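PDB 4LW8: putative epimerase from Burkholderia cenocepacia, which probably acts as an NAD(P)-dependent sugar epimerase or related extended short-chain dehydrogenase in the biosynthesis of lipopolysaccharide O-antigen. Local coordinates for residues 70-75 against 106-111; 22-27 against 115-120. All coordinates share one frame; numbering follows the deposited sequence.

Interaction 1. Residues 70-75 against 106-111; sequences DLLDAE and TYAVNI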
ATOM      1  N   ASP A  70      13.415  18.377  -2.835  1.00 29.29           N
ATOM      2  CA  ASP A  70      12.672  17.310  -3.498  1.00 33.33           C
ATOM      3  C   ASP A  70      12.445  16.161  -2.498  1.00 32.94           C
ATOM      4  O   ASP A  70      13.389  15.691  -1.877  1.00 29.56           O
ATOM      5  CB  ASP A  70      13.428  16.845  -4.746  1.00 47.21           C
ATOM      6  CG  ASP A  70      12.909  15.521  -5.306  1.00 63.63           C
ATOM      7  OD1 ASP A  70      11.699  15.230  -5.185  1.00 63.35           O
ATOM      8  OD2 ASP A  70      13.725  14.772  -5.888  1.00 75.94           O
ATOM      9  N   LEU A  71      11.196  15.737  -2.318  1.00 36.83           N
ATOM     10  CA  LEU A  71      10.869  14.664  -1.362  1.00 37.72           C
ATOM     11  C   LEU A  71      11.654  13.372  -1.604  1.00 31.58           C
ATOM     12  O   LEU A  71      11.981  12.642  -0.661  1.00 26.10           O
ATOM     13  CB  LEU A  71       9.376  14.352  -1.413  1.00 46.94           C
ATOM     14  CG  LEU A  71       8.385  15.316  -0.765  1.00 49.98           C
ATOM     15  CD1 LEU A  71       6.985  14.942  -1.224  1.00 49.08           C
ATOM     16  CD2 LEU A  71       8.480  15.252   0.742  1.00 41.63           C
ATOM     17  N   LEU A  72      11.974  13.088  -2.862  1.00 28.81           N
ATOM     18  CA  LEU A  72      12.727  11.871  -3.176  1.00 34.54           C
ATOM     19  C   LEU A  72      14.229  12.039  -2.897  1.00 32.35           C
ATOM     20  O   LEU A  72      15.007  11.094  -3.009  1.00 32.08           O
ATOM     21  CB  LEU A  72      12.475  11.445  -4.626  1.00 28.48           C
ATOM     22  CG  LEU A  72      11.032  11.017  -4.940  1.00 36.85           C
ATOM     23  CD1 LEU A  72      10.918  10.427  -6.365  1.00 31.22           C
ATOM     24  CD2 LEU A  72      10.519  10.004  -3.903  1.00 27.48           C
ATOM     25  N   ASP A  73      14.624  13.247  -2.520  1.00 28.74           N
ATOM     26  CA  ASP A  73      16.017  13.539  -2.166  1.00 33.94           C
ATOM     27  C   ASP A  73      16.189  13.372  -0.645  1.00 30.15           C
ATOM     28  O   ASP A  73      16.011  14.329   0.119  1.00 32.25           O
ATOM     29  CB  ASP A  73      16.376  14.962  -2.617  1.00 28.06           C
ATOM     30  CG  ASP A  73      17.840  15.286  -2.462  1.00 40.10           C
ATOM     31  OD1 ASP A  73      18.560  14.555  -1.736  1.00 38.43           O
ATOM     32  OD2 ASP A  73      18.264  16.290  -3.094  1.00 41.80           O
ATOM     33  N   ALA A  74      16.503  12.153  -0.220  1.00 33.31           N
ATOM     34  CA  ALA A  74      16.483  11.794   1.195  1.00 33.07           C
ATOM     35  C   ALA A  74      17.459  12.657   1.980  1.00 39.09           C
ATOM     36  O   ALA A  74      17.147  13.127   3.076  1.00 39.94           O
ATOM     37  CB  ALA A  74      16.806  10.299   1.383  1.00 26.27           C
ATOM     38  N   GLU A  75      18.641  12.874   1.407  1.00 39.66           N
ATOM     39  CA  GLU A  75      19.664  13.648   2.084  1.00 35.31           C
ATOM     40  C   GLU A  75      19.267  15.121   2.207  1.00 36.05           C
ATOM     41  O   GLU A  75      19.456  15.719   3.267  1.00 40.89           O
ATOM     42  CB  GLU A  75      21.009  13.501   1.374  1.00 43.72           C
ATOM     43  CG  GLU A  75      22.140  14.324   1.989  1.00 60.33           C
ATOM     44  CD  GLU A  75      22.255  14.161   3.507  1.00 71.81           C
ATOM     45  OE1 GLU A  75      22.467  15.192   4.193  1.00 68.12           O
ATOM     46  OE2 GLU A  75      22.154  13.011   4.007  1.00 75.19           O
ATOM     47  N   THR A 106       3.727   8.492  -8.649  1.00 24.45           N
ATOM     48  CA  THR A 106       2.690   8.589  -7.641  1.00 31.51           C
ATOM     49  C   THR A 106       3.009   7.697  -6.447  1.00 22.90           C
ATOM     50  O   THR A 106       2.951   8.147  -5.301  1.00 25.69           O
ATOM     51  CB  THR A 106       1.318   8.190  -8.218  1.00 38.29           C
ATOM     52  OG1 THR A 106       0.940   9.140  -9.220  1.00 44.32           O
ATOM     53  CG2 THR A 106       0.256   8.163  -7.121  1.00 33.66           C
ATOM     54  N   TYR A 107       3.367   6.441  -6.710  1.00 22.86           N
ATOM     55  CA  TYR A 107       3.757   5.550  -5.611  1.00 23.25           C
ATOM     56  C   TYR A 107       5.069   5.997  -4.942  1.00 20.61           C
ATOM     57  O   TYR A 107       5.154   6.050  -3.713  1.00 23.92           O
ATOM     58  CB  TYR A 107       3.860   4.104  -6.109  1.00 19.01           C
ATOM     59  CG  TYR A 107       2.500   3.498  -6.388  1.00 23.59           C
ATOM     60  CD1 TYR A 107       1.616   3.220  -5.342  1.00 20.12           C
ATOM     61  CD2 TYR A 107       2.088   3.219  -7.689  1.00 22.88           C
ATOM     62  CE1 TYR A 107       0.363   2.648  -5.582  1.00 22.21           C
ATOM     63  CE2 TYR A 107       0.832   2.657  -7.946  1.00 21.06           C
ATOM     64  CZ  TYR A 107      -0.017   2.372  -6.885  1.00 19.77           C
ATOM     65  OH  TYR A 107      -1.241   1.822  -7.129  1.00 19.46           O
ATOM     66  N   ALA A 108       6.069   6.357  -5.744  1.00 22.07           N
ATOM     67  CA  ALA A 108       7.353   6.816  -5.206  1.00 28.12           C
ATOM     68  C   ALA A 108       7.201   8.064  -4.317  1.00 26.84           C
ATOM     69  O   ALA A 108       7.602   8.050  -3.145  1.00 23.84           O
ATOM     70  CB  ALA A 108       8.344   7.097  -6.345  1.00 22.94           C
ATOM     71  N   VAL A 109       6.601   9.121  -4.860  1.00 27.94           N
ATOM     72  CA  VAL A 109       6.443  10.366  -4.113  1.00 23.61           C
ATOM     73  C   VAL A 109       5.595  10.143  -2.835  1.00 30.50           C
ATOM     74  O   VAL A 109       5.987  10.564  -1.746  1.00 25.67           O
ATOM     75  CB  VAL A 109       5.795  11.469  -4.969  1.00 28.21           C
ATOM     76  CG1 VAL A 109       5.424  12.657  -4.101  1.00 27.88           C
ATOM     77  CG2 VAL A 109       6.736  11.906  -6.104  1.00 31.99           C
ATOM     78  N   ASN A 110       4.453   9.467  -2.950  1.00 25.16           N
ATOM     79  CA  ASN A 110       3.575   9.344  -1.785  1.00 22.92           C
ATOM     80  C   ASN A 110       4.022   8.330  -0.728  1.00 23.36           C
ATOM     81  O   ASN A 110       3.710   8.510   0.453  1.00 22.19           O
ATOM     82  CB  ASN A 110       2.140   9.044  -2.234  1.00 23.23           C
ATOM     83  CG  ASN A 110       1.574  10.172  -3.091  1.00 31.18           C
ATOM     84  OD1 ASN A 110       2.077  11.286  -3.041  1.00 31.60           O
ATOM     85  ND2 ASN A 110       0.542   9.887  -3.884  1.00 29.33           N
ATOM     86  N   ILE A 111       4.724   7.267  -1.127  1.00 21.96           N
ATOM     87  CA  ILE A 111       5.227   6.299  -0.142  1.00 23.34           C
ATOM     88  C   ILE A 111       6.658   6.611   0.292  1.00 28.18           C
ATOM     89  O   ILE A 111       6.928   6.785   1.479  1.00 23.82           O
ATOM     90  CB  ILE A 111       5.210   4.843  -0.668  1.00 22.51           C
ATOM     91  CG1 ILE A 111       3.803   4.428  -1.088  1.00 19.35           C
ATOM     92  CG2 ILE A 111       5.751   3.892   0.391  1.00 19.00           C
ATOM     93  CD1 ILE A 111       3.783   3.098  -1.834  1.00 21.11           C
TER
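Leu-72 and Val-109 are the residues whose CA atoms come closest, 6.5 Å, where a turn leading into helix 74-84 runs up against helix 103-122. Asp-70 to Asp-73 form a type I beta turn, closed by the bond from Asp-73 N to Asp-70 O. An Asx turn overlaps it: Leu-72 N donates to Asp-70 OD1 at 3.2 Å, nearly straight at 164° but from well above the carboxylate plane. Opposite, the helix widens into a pi-type turn at 108-111. No hydrogen bond crosses the gap, and the contact rests on two leucine side chains. CB of Leu-72 does not point at the helix, but with CG beside the backbone N (chi1 -65°) both methyls come nearer to it. Leu-72 CD2 lies over the backbone, 3.6 Å from Ala-108 O and 4.1 Å from Val-109 CA; Leu-72 CD1 meets side chains, Ala-108 CB at 4.2 Å and, more loosely, Val-109 CG2. The side chain of Leu-71 crosses that of Val-109 at about a right angle, and Leu-71 CD1 lies 4.0 Å from Val-109 CG1. None of the four touching residues is fully buried, which fits an apolar patch near the surface. Beyond it, Leu-71 also packs on Ala-93. The other side of helix 103-122 lies against helix 159-172, with Tyr-107 OH hydrogen-bonded to Asp-159, and Ile-111 packs on Ile-111 of the second subunit.

Interaction 2. Residues 22-27 against 115-120; sequences FVTGLT and RNLLAA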
ATOM      1  N   PHE A  22       7.031  22.801  10.419  1.00 22.28           N
ATOM      2  CA  PHE A  22       7.612  22.415   9.148  1.00 25.45           C
ATOM      3  C   PHE A  22       6.513  21.779   8.292  1.00 26.09           C
ATOM      4  O   PHE A  22       5.908  20.776   8.685  1.00 27.44           O
ATOM      5  CB  PHE A  22       8.777  21.447   9.380  1.00 24.75           C
ATOM      6  CG  PHE A  22       9.516  21.044   8.134  1.00 28.03           C
ATOM      7  CD1 PHE A  22      10.250  21.972   7.412  1.00 22.89           C
ATOM      8  CD2 PHE A  22       9.503  19.718   7.705  1.00 27.35           C
ATOM      9  CE1 PHE A  22      10.951  21.596   6.277  1.00 29.58           C
ATOM     10  CE2 PHE A  22      10.191  19.333   6.559  1.00 33.52           C
ATOM     11  CZ  PHE A  22      10.921  20.271   5.846  1.00 33.64           C
ATOM     12  N   VAL A  23       6.232  22.382   7.146  1.00 28.95           N
ATOM     13  CA  VAL A  23       5.119  21.946   6.295  1.00 27.49           C
ATOM     14  C   VAL A  23       5.618  21.574   4.921  1.00 24.00           C
ATOM     15  O   VAL A  23       6.144  22.420   4.218  1.00 24.18           O
ATOM     16  CB  VAL A  23       4.049  23.046   6.139  1.00 23.83           C
ATOM     17  CG1 VAL A  23       2.898  22.545   5.276  1.00 24.16           C
ATOM     18  CG2 VAL A  23       3.561  23.531   7.538  1.00 23.14           C
ATOM     19  N   THR A  24       5.469  20.314   4.523  1.00 25.25           N
ATOM     20  CA  THR A  24       5.816  19.972   3.152  1.00 26.85           C
ATOM     21  C   THR A  24       4.712  20.455   2.202  1.00 29.51           C
ATOM     22  O   THR A  24       3.539  20.453   2.560  1.00 28.81           O
ATOM     23  CB  THR A  24       6.037  18.468   2.972  1.00 25.82           C
ATOM     24  OG1 THR A  24       4.811  17.767   3.241  1.00 24.55           O
ATOM     25  CG2 THR A  24       7.160  17.980   3.901  1.00 23.95           C
ATOM     26  N   GLY A  25       5.089  20.873   0.994  1.00 32.99           N
ATOM     27  CA  GLY A  25       4.117  21.406   0.042  1.00 22.97           C
ATOM     28  C   GLY A  25       3.482  22.676   0.586  1.00 25.29           C
ATOM     29  O   GLY A  25       2.302  22.936   0.358  1.00 31.72           O
ATOM     30  N   LEU A  26       4.273  23.462   1.318  1.00 22.69           N
ATOM     31  CA  LEU A  26       3.788  24.669   1.986  1.00 24.99           C
ATOM     32  C   LEU A  26       3.134  25.680   1.036  1.00 32.90           C
ATOM     33  O   LEU A  26       2.166  26.348   1.422  1.00 28.86           O
ATOM     34  CB  LEU A  26       4.944  25.366   2.727  1.00 24.24           C
ATOM     35  CG  LEU A  26       4.668  26.709   3.418  1.00 29.62           C
ATOM     36  CD1 LEU A  26       3.467  26.622   4.355  1.00 28.71           C
ATOM     37  CD2 LEU A  26       5.893  27.173   4.189  1.00 30.13           C
ATOM     38  N   THR A  27       3.640  25.806  -0.193  1.00 25.72           N
ATOM     39  CA  THR A  27       3.117  26.849  -1.086  1.00 29.03           C
ATOM     40  C   THR A  27       1.967  26.347  -1.975  1.00 25.57           C
ATOM     41  O   THR A  27       1.468  27.074  -2.814  1.00 27.20           O
ATOM     42  CB  THR A  27       4.223  27.466  -1.983  1.00 29.60           C
ATOM     43  OG1 THR A  27       4.828  26.447  -2.789  1.00 30.40           O
ATOM     44  CG2 THR A  27       5.299  28.131  -1.114  1.00 31.35           C
ATOM     45  N   ARG A 115       8.279   8.412   3.509  1.00 21.87           N
ATOM     46  CA  ARG A 115       9.263   7.688   4.290  1.00 24.16           C
ATOM     47  C   ARG A 115      10.533   8.537   4.496  1.00 25.00           C
ATOM     48  O   ARG A 115      11.098   8.562   5.601  1.00 26.76           O
ATOM     49  CB  ARG A 115       9.608   6.351   3.626  1.00 24.35           C
ATOM     50  CG  ARG A 115      10.399   5.416   4.536  1.00 19.96           C
ATOM     51  CD  ARG A 115      10.935   4.195   3.816  1.00 22.05           C
ATOM     52  NE  ARG A 115      11.600   3.298   4.756  1.00 30.78           N
ATOM     53  CZ  ARG A 115      12.847   3.457   5.191  1.00 34.66           C
ATOM     54  NH1 ARG A 115      13.578   4.475   4.763  1.00 33.01           N
ATOM     55  NH2 ARG A 115      13.366   2.594   6.058  1.00 34.80           N
ATOM     56  N   ASN A 116      10.971   9.244   3.452  1.00 22.67           N
ATOM     57  CA  ASN A 116      12.137  10.112   3.588  1.00 26.26           C
ATOM     58  C   ASN A 116      11.937  11.184   4.639  1.00 24.64           C
ATOM     59  O   ASN A 116      12.855  11.479   5.407  1.00 26.47           O
ATOM     60  CB  ASN A 116      12.486  10.777   2.265  1.00 23.83           C
ATOM     61  CG  ASN A 116      13.022   9.800   1.253  1.00 28.56           C
ATOM     62  OD1 ASN A 116      13.434   8.700   1.601  1.00 28.89           O
ATOM     63  ND2 ASN A 116      13.040  10.205  -0.003  1.00 27.16           N
ATOM     64  N   LEU A 117      10.738  11.758   4.672  1.00 20.66           N
ATOM     65  CA  LEU A 117      10.391  12.751   5.689  1.00 24.92           C
ATOM     66  C   LEU A 117      10.468  12.163   7.104  1.00 27.99           C
ATOM     67  O   LEU A 117      11.046  12.777   7.999  1.00 25.99           O
ATOM     68  CB  LEU A 117       8.988  13.317   5.448  1.00 21.53           C
ATOM     69  CG  LEU A 117       8.420  14.177   6.585  1.00 22.91           C
ATOM     70  CD1 LEU A 117       9.242  15.476   6.783  1.00 20.71           C
ATOM     71  CD2 LEU A 117       6.935  14.499   6.332  1.00 20.92           C
ATOM     72  N   LEU A 118       9.865  10.988   7.304  1.00 27.95           N
ATOM     73  CA  LEU A 118       9.842  10.359   8.623  1.00 21.54           C
ATOM     74  C   LEU A 118      11.256   9.999   9.070  1.00 25.60           C
ATOM     75  O   LEU A 118      11.613  10.219  10.227  1.00 27.14           O
ATOM     76  CB  LEU A 118       8.927   9.109   8.620  1.00 21.31           C
ATOM     77  CG  LEU A 118       7.457   9.416   8.291  1.00 24.91           C
ATOM     78  CD1 LEU A 118       6.637   8.152   8.186  1.00 26.62           C
ATOM     79  CD2 LEU A 118       6.819  10.367   9.321  1.00 20.55           C
ATOM     80  N   ALA A 119      12.072   9.469   8.155  1.00 24.35           N
ATOM     81  CA  ALA A 119      13.464   9.144   8.484  1.00 29.22           C
ATOM     82  C   ALA A 119      14.246  10.389   8.907  1.00 23.34           C
ATOM     83  O   ALA A 119      15.067  10.338   9.834  1.00 26.14           O
ATOM     84  CB  ALA A 119      14.162   8.454   7.293  1.00 20.85           C
ATOM     85  N   ALA A 120      14.003  11.499   8.214  1.00 23.22           N
ATOM     86  CA  ALA A 120      14.649  12.771   8.531  1.00 29.54           C
ATOM     87  C   ALA A 120      14.263  13.257   9.935  1.00 28.32           C
ATOM     88  O   ALA A 120      15.115  13.696  10.706  1.00 25.85           O
ATOM     89  CB  ALA A 120      14.291  13.823   7.484  1.00 28.02           C
TER
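Phe-22 presents the edge of its ring to Leu-117, whose CD1 lies near the ring plane, 4.0 Å from Phe-22 CE2. This is contact with the rim of the aromatic ring, not a methyl group set over its face. Both side chains leave their backbones toward the opposite segment and run antiparallel, each passing alongside the other. With CG anti to the backbone N (chi1 170°), Leu-117 extends from helix 103-122 so that its two methyl groups reach different residues of strand 20-24. The second branch, Leu-117 CD2, approaches Thr-24 CG2 at 4.3 Å. One leucine therefore bridges two alternate strand residues whose side chains lie on the same side of the sheet. The backbones stay well apart: the nearest CA pair, Thr-24 and Leu-117, is separated by 8.9 Å, a gap spanned by side chains without any hydrogen bond. Thr-24 divides its chemistry, giving its methyl to the leucine while OG1 hydrogen-bonds His-91 ND1, at the end of strand 88-91, and Ala-93 N just beyond it. Strand 20-24, paired in parallel with strands 44-49 and 88-91, is sandwiched between helices, Phe-22 packing on Ala-84 of helix 74-84 and Val-23 on Leu-38 of helix 29-40. The strand ends in a type II beta turn from Val-23 to Leu-26, with Gly-25 at its third position, phi 63°. Gly-25 is the first glycine of the TGxxGxxG motif between strand 20-24 and helix 29-40, a signature of the Rossmann fold in this epimerase/dehydratase family; in relatives this loop meets the dinucleotide phosphates, and it probably does so here.

Both interactions use helix 103-122, and their centres lie about 10 Å apart. Interaction 2 is core: its three touching residues are all buried, and it joins the helix to a strand of the sheet. Interaction 1 is nearer the surface, joining the same helix to the turn before helix 74-84, yet it covers more area, 173 against 91 Å². Apolar groups carry both, but an aromatic edge takes part only in interaction 2, whereas interaction 1 sets a leucine methyl beside a helix carbonyl. Asn-116, a helix residue of the 115-120 segment that takes no part in interaction 2, ties that segment to the turn: Asn-116 ND2 lies 2.7 Å from Leu-71 O, a probable hydrogen bond.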